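Local structure of YaeQ family protein (2OT9) at residues A[100-110]-A[126-137]; A[62-70]-A[81-91]. The protein is of unknown function, but belongs to the YaeQ family, which is grouped with the PD-(D/E)XK nuclease-like proteins, and binds meso-tartaric acid in the crystal. One frame throughout, in Å; residues are numbered along the deposited sequence.

Interaction 1 (A[100-110]-A[126-137]); sequences ERTSLLAYGSL and NVNIAAVPQDVL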
loop_
_atom_site.group_PDB
_atom_site.type_symbol
_atom_site.label_atom_id
_atom_site.label_comp_id
_atom_site.label_asym_id
_atom_site.label_seq_id
_atom_site.Cartn_x
_atom_site.Cartn_y
_atom_site.Cartn_z
ATOM N N GLU A 100 6.843 -11.299 -9.858
ATOM C CA GLU A 100 6.861 -12.557 -9.103
ATOM C C GLU A 100 5.819 -12.543 -7.967
ATOM O O GLU A 100 5.329 -13.589 -7.516
ATOM C CB GLU A 100 8.261 -12.791 -8.516
ATOM C CG GLU A 100 8.413 -14.125 -7.761
ATOM C CD GLU A 100 9.778 -14.767 -7.960
ATOM O OE1 GLU A 100 9.846 -15.828 -8.636
ATOM O OE2 GLU A 100 10.774 -14.204 -7.448
ATOM N N ARG A 101 5.506 -11.350 -7.493
ATOM C CA ARG A 101 4.567 -11.194 -6.384
ATOM C C ARG A 101 3.685 -10.009 -6.665
ATOM O O ARG A 101 4.170 -8.947 -7.036
ATOM C CB ARG A 101 5.308 -10.992 -5.059
ATOM C CG ARG A 101 4.365 -10.848 -3.870
ATOM C CD ARG A 101 5.114 -10.776 -2.553
ATOM N NE ARG A 101 4.183 -11.131 -1.489
ATOM C CZ ARG A 101 4.022 -12.371 -1.027
ATOM N NH1 ARG A 101 3.137 -12.592 -0.081
ATOM N NH2 ARG A 101 4.752 -13.388 -1.500
ATOM N N THR A 102 2.385 -10.202 -6.504
ATOM C CA THR A 102 1.435 -9.114 -6.637
ATOM C C THR A 102 0.719 -8.944 -5.310
ATOM O O THR A 102 0.247 -9.929 -4.730
ATOM C CB THR A 102 0.386 -9.439 -7.711
ATOM O OG1 THR A 102 1.046 -9.721 -8.931
ATOM C CG2 THR A 102 -0.571 -8.267 -7.951
ATOM N N SER A 103 0.619 -7.703 -4.831
ATOM C CA SER A 103 -0.149 -7.453 -3.622
ATOM C C SER A 103 -1.141 -6.341 -3.853
ATOM O O SER A 103 -0.899 -5.432 -4.627
ATOM C CB SER A 103 0.742 -7.119 -2.406
ATOM O OG SER A 103 1.589 -8.225 -2.116
ATOM N N LEU A 104 -2.251 -6.408 -3.140
ATOM C CA LEU A 104 -3.210 -5.314 -3.176
ATOM C C LEU A 104 -3.633 -4.997 -1.756
ATOM O O LEU A 104 -4.065 -5.902 -1.014
ATOM C CB LEU A 104 -4.427 -5.699 -4.018
ATOM C CG LEU A 104 -5.676 -4.817 -3.863
ATOM C CD1 LEU A 104 -5.420 -3.375 -4.381
ATOM C CD2 LEU A 104 -6.857 -5.451 -4.587
ATOM N N LEU A 105 -3.520 -3.715 -1.375
ATOM C CA LEU A 105 -4.190 -3.224 -0.177
ATOM C C LEU A 105 -5.484 -2.541 -0.589
ATOM O O LEU A 105 -5.475 -1.382 -1.047
ATOM C CB LEU A 105 -3.325 -2.223 0.615
ATOM C CG LEU A 105 -2.218 -2.738 1.512
ATOM C CD1 LEU A 105 -1.696 -1.606 2.384
ATOM C CD2 LEU A 105 -2.753 -3.902 2.393
ATOM N N ALA A 106 -6.590 -3.255 -0.422
ATOM C CA ALA A 106 -7.888 -2.780 -0.843
ATOM C C ALA A 106 -8.471 -1.879 0.250
ATOM O O ALA A 106 -8.119 -2.029 1.419
ATOM C CB ALA A 106 -8.802 -3.976 -1.111
ATOM N N TYR A 107 -9.314 -0.921 -0.128
ATOM C CA TYR A 107 -10.024 -0.102 0.863
ATOM C C TYR A 107 -11.328 0.373 0.267
ATOM O O TYR A 107 -11.565 0.203 -0.937
ATOM C CB TYR A 107 -9.156 1.070 1.372
ATOM C CG TYR A 107 -8.991 2.195 0.370
ATOM C CD1 TYR A 107 -9.835 3.328 0.418
ATOM C CD2 TYR A 107 -7.997 2.145 -0.596
ATOM C CE1 TYR A 107 -9.701 4.358 -0.500
ATOM C CE2 TYR A 107 -7.851 3.181 -1.549
ATOM C CZ TYR A 107 -8.707 4.282 -1.482
ATOM O OH TYR A 107 -8.589 5.300 -2.405
ATOM N N GLY A 108 -12.174 0.965 1.112
ATOM C CA GLY A 108 -13.529 1.309 0.724
ATOM C C GLY A 108 -14.443 0.132 1.003
ATOM O O GLY A 108 -13.995 -0.915 1.497
ATOM N N SER A 109 -15.716 0.314 0.673
ATOM C CA SER A 109 -16.733 -0.718 0.750
ATOM C C SER A 109 -16.454 -1.797 -0.304
ATOM O O SER A 109 -16.432 -1.513 -1.504
ATOM C CB SER A 109 -18.108 -0.084 0.518
ATOM O OG SER A 109 -19.079 -1.058 0.170
ATOM N N LEU A 110 -16.225 -3.020 0.158
ATOM C CA LEU A 110 -15.762 -4.098 -0.726
ATOM C C LEU A 110 -16.813 -5.127 -1.123
ATOM O O LEU A 110 -16.522 -6.039 -1.882
ATOM C CB LEU A 110 -14.542 -4.790 -0.104
ATOM C CG LEU A 110 -13.214 -4.026 -0.051
ATOM C CD1 LEU A 110 -12.128 -5.055 0.249
ATOM C CD2 LEU A 110 -12.889 -3.269 -1.355
ATOM N N ASN A 126 0.519 -16.106 -7.081
ATOM C CA ASN A 126 1.006 -15.232 -6.007
ATOM C C ASN A 126 0.362 -13.839 -5.990
ATOM O O ASN A 126 1.051 -12.804 -6.017
ATOM C CB ASN A 126 2.538 -15.110 -6.038
ATOM C CG ASN A 126 3.137 -14.696 -4.681
ATOM O OD1 ASN A 126 2.458 -14.682 -3.659
ATOM N ND2 ASN A 126 4.432 -14.398 -4.678
ATOM N N VAL A 127 -0.962 -13.818 -5.936
ATOM C CA VAL A 127 -1.688 -12.569 -5.728
ATOM C C VAL A 127 -2.196 -12.561 -4.288
ATOM O O VAL A 127 -2.766 -13.543 -3.812
ATOM C CB VAL A 127 -2.840 -12.375 -6.750
ATOM C CG1 VAL A 127 -3.655 -11.112 -6.433
ATOM C CG2 VAL A 127 -2.287 -12.326 -8.179
ATOM N N ASN A 128 -1.969 -11.447 -3.602
ATOM C CA ASN A 128 -2.206 -11.340 -2.172
ATOM C C ASN A 128 -3.004 -10.082 -1.927
ATOM O O ASN A 128 -2.617 -9.012 -2.407
ATOM C CB ASN A 128 -0.863 -11.272 -1.421
ATOM C CG ASN A 128 0.034 -12.448 -1.730
ATOM O OD1 ASN A 128 -0.060 -13.481 -1.078
ATOM N ND2 ASN A 128 0.926 -12.289 -2.714
ATOM N N ILE A 129 -4.124 -10.206 -1.223
ATOM C CA ILE A 129 -5.067 -9.099 -1.077
ATOM C C ILE A 129 -5.499 -8.979 0.370
ATOM O O ILE A 129 -6.022 -9.945 0.957
ATOM C CB ILE A 129 -6.357 -9.281 -1.959
ATOM C CG1 ILE A 129 -6.004 -9.463 -3.436
ATOM C CG2 ILE A 129 -7.334 -8.088 -1.761
ATOM C CD1 ILE A 129 -7.193 -9.817 -4.320
ATOM N N ALA A 130 -5.279 -7.796 0.944
ATOM C CA ALA A 130 -5.730 -7.490 2.293
ATOM C C ALA A 130 -6.529 -6.197 2.228
ATOM O O ALA A 130 -6.262 -5.340 1.380
ATOM C CB ALA A 130 -4.533 -7.325 3.225
ATOM N N ALA A 131 -7.517 -6.053 3.096
ATOM C CA ALA A 131 -8.318 -4.826 3.156
ATOM C C ALA A 131 -7.973 -4.013 4.417
ATOM O O ALA A 131 -7.785 -4.581 5.497
ATOM C CB ALA A 131 -9.794 -5.167 3.144
ATOM N N VAL A 132 -7.921 -2.692 4.263
ATOM C CA VAL A 132 -7.693 -1.761 5.364
ATOM C C VAL A 132 -9.068 -1.300 5.870
ATOM O O VAL A 132 -9.881 -0.849 5.064
ATOM C CB VAL A 132 -6.902 -0.505 4.883
ATOM C CG1 VAL A 132 -6.641 0.457 6.044
ATOM C CG2 VAL A 132 -5.567 -0.898 4.196
ATOM N N PRO A 133 -9.340 -1.425 7.181
ATOM C CA PRO A 133 -10.656 -0.992 7.734
ATOM C C PRO A 133 -10.864 0.518 7.565
ATOM O O PRO A 133 -9.915 1.289 7.731
ATOM C CB PRO A 133 -10.549 -1.338 9.236
ATOM C CG PRO A 133 -9.448 -2.336 9.332
ATOM C CD PRO A 133 -8.468 -1.996 8.221
ATOM N N GLN A 134 -12.089 0.944 7.262
ATOM C CA GLN A 134 -12.317 2.348 6.926
ATOM C C GLN A 134 -12.167 3.280 8.123
ATOM O O GLN A 134 -11.695 4.406 7.962
ATOM C CB GLN A 134 -13.675 2.576 6.225
ATOM C CG GLN A 134 -13.895 4.040 5.671
ATOM C CD GLN A 134 -13.118 4.409 4.369
ATOM O OE1 GLN A 134 -13.115 5.575 3.956
ATOM N NE2 GLN A 134 -12.479 3.439 3.736
ATOM N N ASP A 135 -12.560 2.818 9.307
ATOM C CA ASP A 135 -12.497 3.678 10.496
ATOM C C ASP A 135 -11.081 4.177 10.786
ATOM O O ASP A 135 -10.878 5.377 10.883
ATOM C CB ASP A 135 -13.173 3.055 11.735
ATOM C CG ASP A 135 -12.534 1.726 12.199
ATOM O OD1 ASP A 135 -11.554 1.222 11.601
ATOM O OD2 ASP A 135 -13.049 1.174 13.202
ATOM N N VAL A 136 -10.105 3.273 10.886
ATOM C CA VAL A 136 -8.721 3.689 11.192
ATOM C C VAL A 136 -8.083 4.434 10.014
ATOM O O VAL A 136 -7.249 5.327 10.194
ATOM C CB VAL A 136 -7.825 2.497 11.651
ATOM C CG1 VAL A 136 -7.584 1.478 10.516
ATOM C CG2 VAL A 136 -6.484 3.012 12.214
ATOM N N LEU A 137 -8.471 4.057 8.803
ATOM C CA LEU A 137 -7.956 4.734 7.637
ATOM C C LEU A 137 -8.377 6.199 7.689
ATOM O O LEU A 137 -7.557 7.081 7.461
ATOM C CB LEU A 137 -8.451 4.064 6.346
ATOM C CG LEU A 137 -8.043 4.733 5.044
ATOM C CD1 LEU A 137 -6.507 4.872 4.995
ATOM C CD2 LEU A 137 -8.566 3.901 3.880
HETATM O O HOH W 1 -11.670 0.856 3.918
HETATM O O HOH W 2 -11.813 -2.096 3.133
#
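The backbones of strands 101-106 and 127-131 run side by side and parallel, their axes approaching to 4.6 Å, and backbone N-H groups from T102 to V132 donate alternately from the two sides. On the face with L104 and I129, CD2 of L104 meets CG2 of I129 at 3.9 Å; on the other face CD2 of L105 packs on CB of A130. Two asparagines reinforce the start of the ladder. ND2 of N128 bonds to O of T102 (3.2 Å) from above the carbonyl plane, while the backbone N of N128 donates to the same oxygen from the opposite face. The other hydrogen of ND2 goes to OD1 of N126, and N126 ND2 reaches O of E100 at 3.1 Å. The two strands are the arms of a beta-alpha-beta unit whose crossover is helix 111-117. ND2 of N128 sits 3.3 Å above one face of the R101 guanidinium, offset toward its rim, in packing and not a hydrogen bond, with amide and guanidinium planes 10° apart. Past the strands, CD2 of L137 touches CD1 of Y107 at 3.7 Å, and two waters link G108 to O of V132. Farther out, E178 N fixes OD1 of N128, E178 O takes a weak bond from R101 NH1, and V42 of helix 37-49 packs against L105, Y107 and L137.

Interaction 2 (A[62-70]-A[81-91]); sequences SDVDEPALW and WIEVGQPDADR. With SRT (S,R meso-tartaric acid), chain C.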
loop_
_atom_site.group_PDB
_atom_site.type_symbol
_atom_site.label_atom_id
_atom_site.label_comp_id
_atom_site.label_asym_id
_atom_site.label_seq_id
_atom_site.Cartn_x
_atom_site.Cartn_y
_atom_site.Cartn_z
ATOM N N SER A 62 -2.330 7.903 -11.651
ATOM C CA SER A 62 -2.065 8.869 -12.733
ATOM C C SER A 62 -1.439 8.257 -14.009
ATOM O O SER A 62 -1.357 8.925 -15.047
ATOM C CB SER A 62 -1.228 10.048 -12.211
ATOM O OG SER A 62 0.165 9.819 -12.326
ATOM N N ASP A 63 -0.995 6.999 -13.923
ATOM C CA ASP A 63 -0.404 6.281 -15.067
ATOM C C ASP A 63 -0.830 4.811 -15.043
ATOM O O ASP A 63 -0.415 4.055 -14.163
ATOM C CB ASP A 63 1.125 6.377 -15.015
ATOM C CG ASP A 63 1.822 5.718 -16.221
ATOM O OD1 ASP A 63 1.197 4.926 -16.971
ATOM O OD2 ASP A 63 3.025 6.002 -16.413
ATOM N N VAL A 64 -1.629 4.405 -16.030
ATOM C CA VAL A 64 -2.148 3.037 -16.073
ATOM C C VAL A 64 -1.066 1.944 -16.152
ATOM O O VAL A 64 -1.300 0.807 -15.745
ATOM C CB VAL A 64 -3.193 2.830 -17.202
ATOM C CG1 VAL A 64 -4.491 3.562 -16.858
ATOM C CG2 VAL A 64 -2.637 3.264 -18.560
ATOM N N ASP A 65 0.111 2.295 -16.658
ATOM C CA ASP A 65 1.179 1.310 -16.841
ATOM C C ASP A 65 2.066 1.130 -15.600
ATOM O O ASP A 65 3.030 0.349 -15.627
ATOM C CB ASP A 65 2.026 1.675 -18.066
ATOM C CG ASP A 65 1.181 1.844 -19.322
ATOM O OD1 ASP A 65 0.312 0.982 -19.592
ATOM O OD2 ASP A 65 1.371 2.851 -20.030
ATOM N N GLU A 66 1.760 1.862 -14.529
ATOM C CA GLU A 66 2.538 1.784 -13.289
ATOM C C GLU A 66 1.655 1.402 -12.087
ATOM O O GLU A 66 0.467 1.679 -12.082
ATOM C CB GLU A 66 3.269 3.104 -13.015
ATOM C CG GLU A 66 4.385 3.424 -14.024
ATOM C CD GLU A 66 5.479 4.323 -13.462
ATOM O OE1 GLU A 66 5.478 4.621 -12.237
ATOM O OE2 GLU A 66 6.368 4.711 -14.253
ATOM N N PRO A 67 2.228 0.718 -11.080
ATOM C CA PRO A 67 1.481 0.424 -9.857
ATOM C C PRO A 67 1.570 1.581 -8.866
ATOM O O PRO A 67 2.295 2.548 -9.109
ATOM C CB PRO A 67 2.219 -0.780 -9.288
ATOM C CG PRO A 67 3.649 -0.587 -9.754
ATOM C CD PRO A 67 3.591 0.153 -11.057
ATOM N N ALA A 68 0.874 1.447 -7.740
ATOM C CA ALA A 68 1.001 2.352 -6.611
ATOM C C ALA A 68 2.406 2.264 -6.016
ATOM O O ALA A 68 3.026 3.290 -5.713
ATOM C CB ALA A 68 -0.050 2.013 -5.569
ATOM N N LEU A 69 2.918 1.034 -5.885
ATOM C CA LEU A 69 4.304 0.820 -5.458
ATOM C C LEU A 69 4.909 -0.392 -6.169
ATOM O O LEU A 69 4.192 -1.336 -6.557
ATOM C CB LEU A 69 4.400 0.606 -3.943
ATOM C CG LEU A 69 3.771 1.555 -2.920
ATOM C CD1 LEU A 69 2.295 1.223 -2.690
ATOM C CD2 LEU A 69 4.529 1.447 -1.593
ATOM N N TRP A 70 6.227 -0.384 -6.335
ATOM C CA TRP A 70 6.903 -1.560 -6.862
ATOM C C TRP A 70 8.334 -1.699 -6.388
ATOM O O TRP A 70 9.020 -0.714 -6.127
ATOM C CB TRP A 70 6.833 -1.685 -8.400
ATOM C CG TRP A 70 7.179 -0.468 -9.193
ATOM C CD1 TRP A 70 7.675 0.718 -8.724
ATOM C CD2 TRP A 70 7.074 -0.322 -10.621
ATOM N NE1 TRP A 70 7.866 1.592 -9.771
ATOM C CE2 TRP A 70 7.501 0.983 -10.942
ATOM C CE3 TRP A 70 6.647 -1.165 -11.655
ATOM C CZ2 TRP A 70 7.520 1.464 -12.256
ATOM C CZ3 TRP A 70 6.666 -0.684 -12.969
ATOM C CH2 TRP A 70 7.100 0.617 -13.253
ATOM N N TRP A 81 4.744 -6.125 -7.181
ATOM C CA TRP A 81 3.832 -5.156 -7.780
ATOM C C TRP A 81 2.709 -4.894 -6.780
ATOM O O TRP A 81 1.930 -5.792 -6.483
ATOM C CB TRP A 81 3.247 -5.745 -9.080
ATOM C CG TRP A 81 2.386 -4.807 -9.893
ATOM C CD1 TRP A 81 1.091 -4.442 -9.634
ATOM C CD2 TRP A 81 2.744 -4.159 -11.129
ATOM N NE1 TRP A 81 0.628 -3.587 -10.616
ATOM C CE2 TRP A 81 1.617 -3.407 -11.551
ATOM C CE3 TRP A 81 3.901 -4.150 -11.926
ATOM C CZ2 TRP A 81 1.627 -2.634 -12.719
ATOM C CZ3 TRP A 81 3.904 -3.383 -13.096
ATOM C CH2 TRP A 81 2.776 -2.628 -13.468
ATOM N N ILE A 82 2.616 -3.662 -6.270
ATOM C CA ILE A 82 1.618 -3.353 -5.247
ATOM C C ILE A 82 0.583 -2.351 -5.729
ATOM O O ILE A 82 0.921 -1.225 -6.113
ATOM C CB ILE A 82 2.280 -2.810 -3.964
ATOM C CG1 ILE A 82 3.444 -3.720 -3.551
ATOM C CG2 ILE A 82 1.245 -2.681 -2.827
ATOM C CD1 ILE A 82 4.227 -3.287 -2.292
ATOM N N GLU A 83 -0.687 -2.737 -5.673
ATOM C CA GLU A 83 -1.764 -1.780 -5.943
ATOM C C GLU A 83 -2.509 -1.422 -4.666
ATOM O O GLU A 83 -2.388 -2.112 -3.647
ATOM C CB GLU A 83 -2.758 -2.363 -6.954
ATOM C CG GLU A 83 -2.163 -2.651 -8.336
ATOM C CD GLU A 83 -1.796 -1.387 -9.148
ATOM O OE1 GLU A 83 -1.777 -0.239 -8.612
ATOM O OE2 GLU A 83 -1.502 -1.557 -10.340
ATOM N N VAL A 84 -3.279 -0.341 -4.729
ATOM C CA VAL A 84 -4.172 0.041 -3.634
ATOM C C VAL A 84 -5.560 0.336 -4.214
ATOM O O VAL A 84 -5.680 0.715 -5.381
ATOM C CB VAL A 84 -3.636 1.242 -2.782
ATOM C CG1 VAL A 84 -2.195 0.964 -2.272
ATOM C CG2 VAL A 84 -3.682 2.536 -3.564
ATOM N N GLY A 85 -6.592 0.161 -3.408
ATOM C CA GLY A 85 -7.952 0.507 -3.845
ATOM C C GLY A 85 -8.699 -0.698 -4.390
ATOM O O GLY A 85 -8.641 -1.784 -3.806
ATOM N N GLN A 86 -9.367 -0.517 -5.529
ATOM C CA GLN A 86 -10.260 -1.538 -6.065
ATOM C C GLN A 86 -9.993 -1.807 -7.554
ATOM O O GLN A 86 -10.883 -1.598 -8.384
ATOM C CB GLN A 86 -11.723 -1.124 -5.827
ATOM C CG GLN A 86 -12.094 -1.054 -4.333
ATOM C CD GLN A 86 -13.530 -0.651 -4.071
ATOM O OE1 GLN A 86 -14.397 -0.752 -4.942
ATOM N NE2 GLN A 86 -13.789 -0.177 -2.857
ATOM N N PRO A 87 -8.776 -2.283 -7.902
ATOM C CA PRO A 87 -8.525 -2.627 -9.315
ATOM C C PRO A 87 -9.385 -3.824 -9.713
ATOM O O PRO A 87 -9.737 -4.634 -8.846
ATOM C CB PRO A 87 -7.043 -3.011 -9.332
ATOM C CG PRO A 87 -6.741 -3.448 -7.921
ATOM C CD PRO A 87 -7.610 -2.582 -7.039
ATOM N N ASP A 88 -9.747 -3.932 -10.987
ATOM C CA ASP A 88 -10.556 -5.071 -11.434
ATOM C C ASP A 88 -9.708 -6.331 -11.672
ATOM O O ASP A 88 -8.476 -6.277 -11.645
ATOM C CB ASP A 88 -11.474 -4.706 -12.635
ATOM C CG ASP A 88 -10.710 -4.380 -13.929
ATOM O OD1 ASP A 88 -9.591 -4.900 -14.157
ATOM O OD2 ASP A 88 -11.272 -3.616 -14.760
ATOM N N ALA A 89 -10.375 -7.463 -11.900
ATOM C CA ALA A 89 -9.694 -8.737 -12.074
ATOM C C ALA A 89 -8.823 -8.769 -13.328
ATOM O O ALA A 89 -7.828 -9.469 -13.354
ATOM C CB ALA A 89 -10.716 -9.889 -12.112
ATOM N N ASP A 90 -9.224 -8.061 -14.381
ATOM C CA ASP A 90 -8.407 -7.989 -15.598
ATOM C C ASP A 90 -7.045 -7.344 -15.290
ATOM O O ASP A 90 -6.002 -7.863 -15.685
ATOM C CB ASP A 90 -9.138 -7.243 -16.723
ATOM C CG ASP A 90 -10.318 -8.038 -17.289
ATOM O OD1 ASP A 90 -10.103 -9.159 -17.775
ATOM O OD2 ASP A 90 -11.455 -7.520 -17.275
ATOM N N ARG A 91 -7.058 -6.249 -14.543
ATOM C CA ARG A 91 -5.819 -5.516 -14.226
ATOM C C ARG A 91 -4.905 -6.367 -13.357
ATOM O O ARG A 91 -3.698 -6.466 -13.614
ATOM C CB ARG A 91 -6.111 -4.174 -13.526
ATOM C CG ARG A 91 -4.808 -3.404 -13.211
ATOM C CD ARG A 91 -4.986 -1.957 -12.754
ATOM N NE ARG A 91 -3.672 -1.385 -12.405
ATOM C CZ ARG A 91 -2.826 -0.823 -13.267
ATOM N NH1 ARG A 91 -3.139 -0.714 -14.559
ATOM N NH2 ARG A 91 -1.660 -0.341 -12.829
HETATM O O1 SRT C . -8.839 1.765 -6.848
HETATM O O11 SRT C . -9.579 1.779 -8.901
HETATM C C1 SRT C . -8.695 2.011 -8.054
HETATM C C2 SRT C . -7.363 2.592 -8.454
HETATM O O2 SRT C . -7.408 3.787 -9.250
HETATM C C3 SRT C . -6.603 1.482 -9.140
HETATM O O3 SRT C . -6.086 0.709 -8.052
HETATM C C4 SRT C . -5.511 2.008 -10.052
HETATM O O4 SRT C . -4.762 2.960 -9.703
HETATM O O41 SRT C . -5.393 1.450 -11.163
#
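This contact joins a short antiparallel strand pair to a cluster of polar bonds around E83 and R91 at the tartrate pocket, of which V84–P87 and R91 form part; here the loop before strand 69-72 meets the end of strand 78-84 and the start of helix 89-96. L69 and I82 form a hydrogen-bonded pair (L69 N to I82 O 3.0 Å, I82 N to L69 O 2.8 Å). A68 also faces I82, which makes a classic beta bulge at the entry of the hairpin 69-72/78-84. The edge of W70 points at the face of W81, the six-membered rings perpendicular and offset. P67 sets its CB over the five-membered ring of W81, 3.6 Å from the centroid, in a CH-pi contact. With CG anti to the backbone N (chi1 -174°), the W81 indole is carried toward 62-70 and against P67, where NE1 donates to OE2 of E83.

That carboxylate oxygen is gripped by three N-H groups, since R91 meets it side-on through NE and NH2 in a salt bridge (NH2 to OE2 2.8 Å). OE1 of E83 receives A68 N. The guanidinium turns its other end to the type I turn D63–E66: NH1 donates to O of V64 at 2.7 Å, in the carbonyl plane and on a lone pair, with NH2 adding a weak bond. The bonds to V64 O and E83 OE2, in or near its plane, probably fix the rotation of the group, and one of its faces lies under O41 of the tartrate. The ligand is held more directly by Q86 N, which donates nearly straight (172°) to O1, and by V84 O, which accepts from O3; R39 supplies a further bond. At the helix start, D88 is the N-cap, its OD1 accepting from R91 N.

Overall arrangement
Followed from the N terminus, the chain first closes interaction 2, where 62-70 and 81-91 meet over ten intervening residues that include the turn of the 69-72/78-84 hairpin. It then runs through helix 89-96 into strand 101-106 and, after helix 111-117, closes interaction 1 with 126-137. The two contacts are in series and neither nests in the other. They share one mixed sheet, in which strand 101-106 lies between 127-131 and 78-84, parallel to both, and backbone bonds from R101 and S103 to W81 join them directly. The side chain of Q86 donates to O of Y107. Together they connect neighbouring strands from 69-72 to 127-131, with interaction 2 contributing five of the seven tartrate-pocket residues and L104 of interaction 1 nearby.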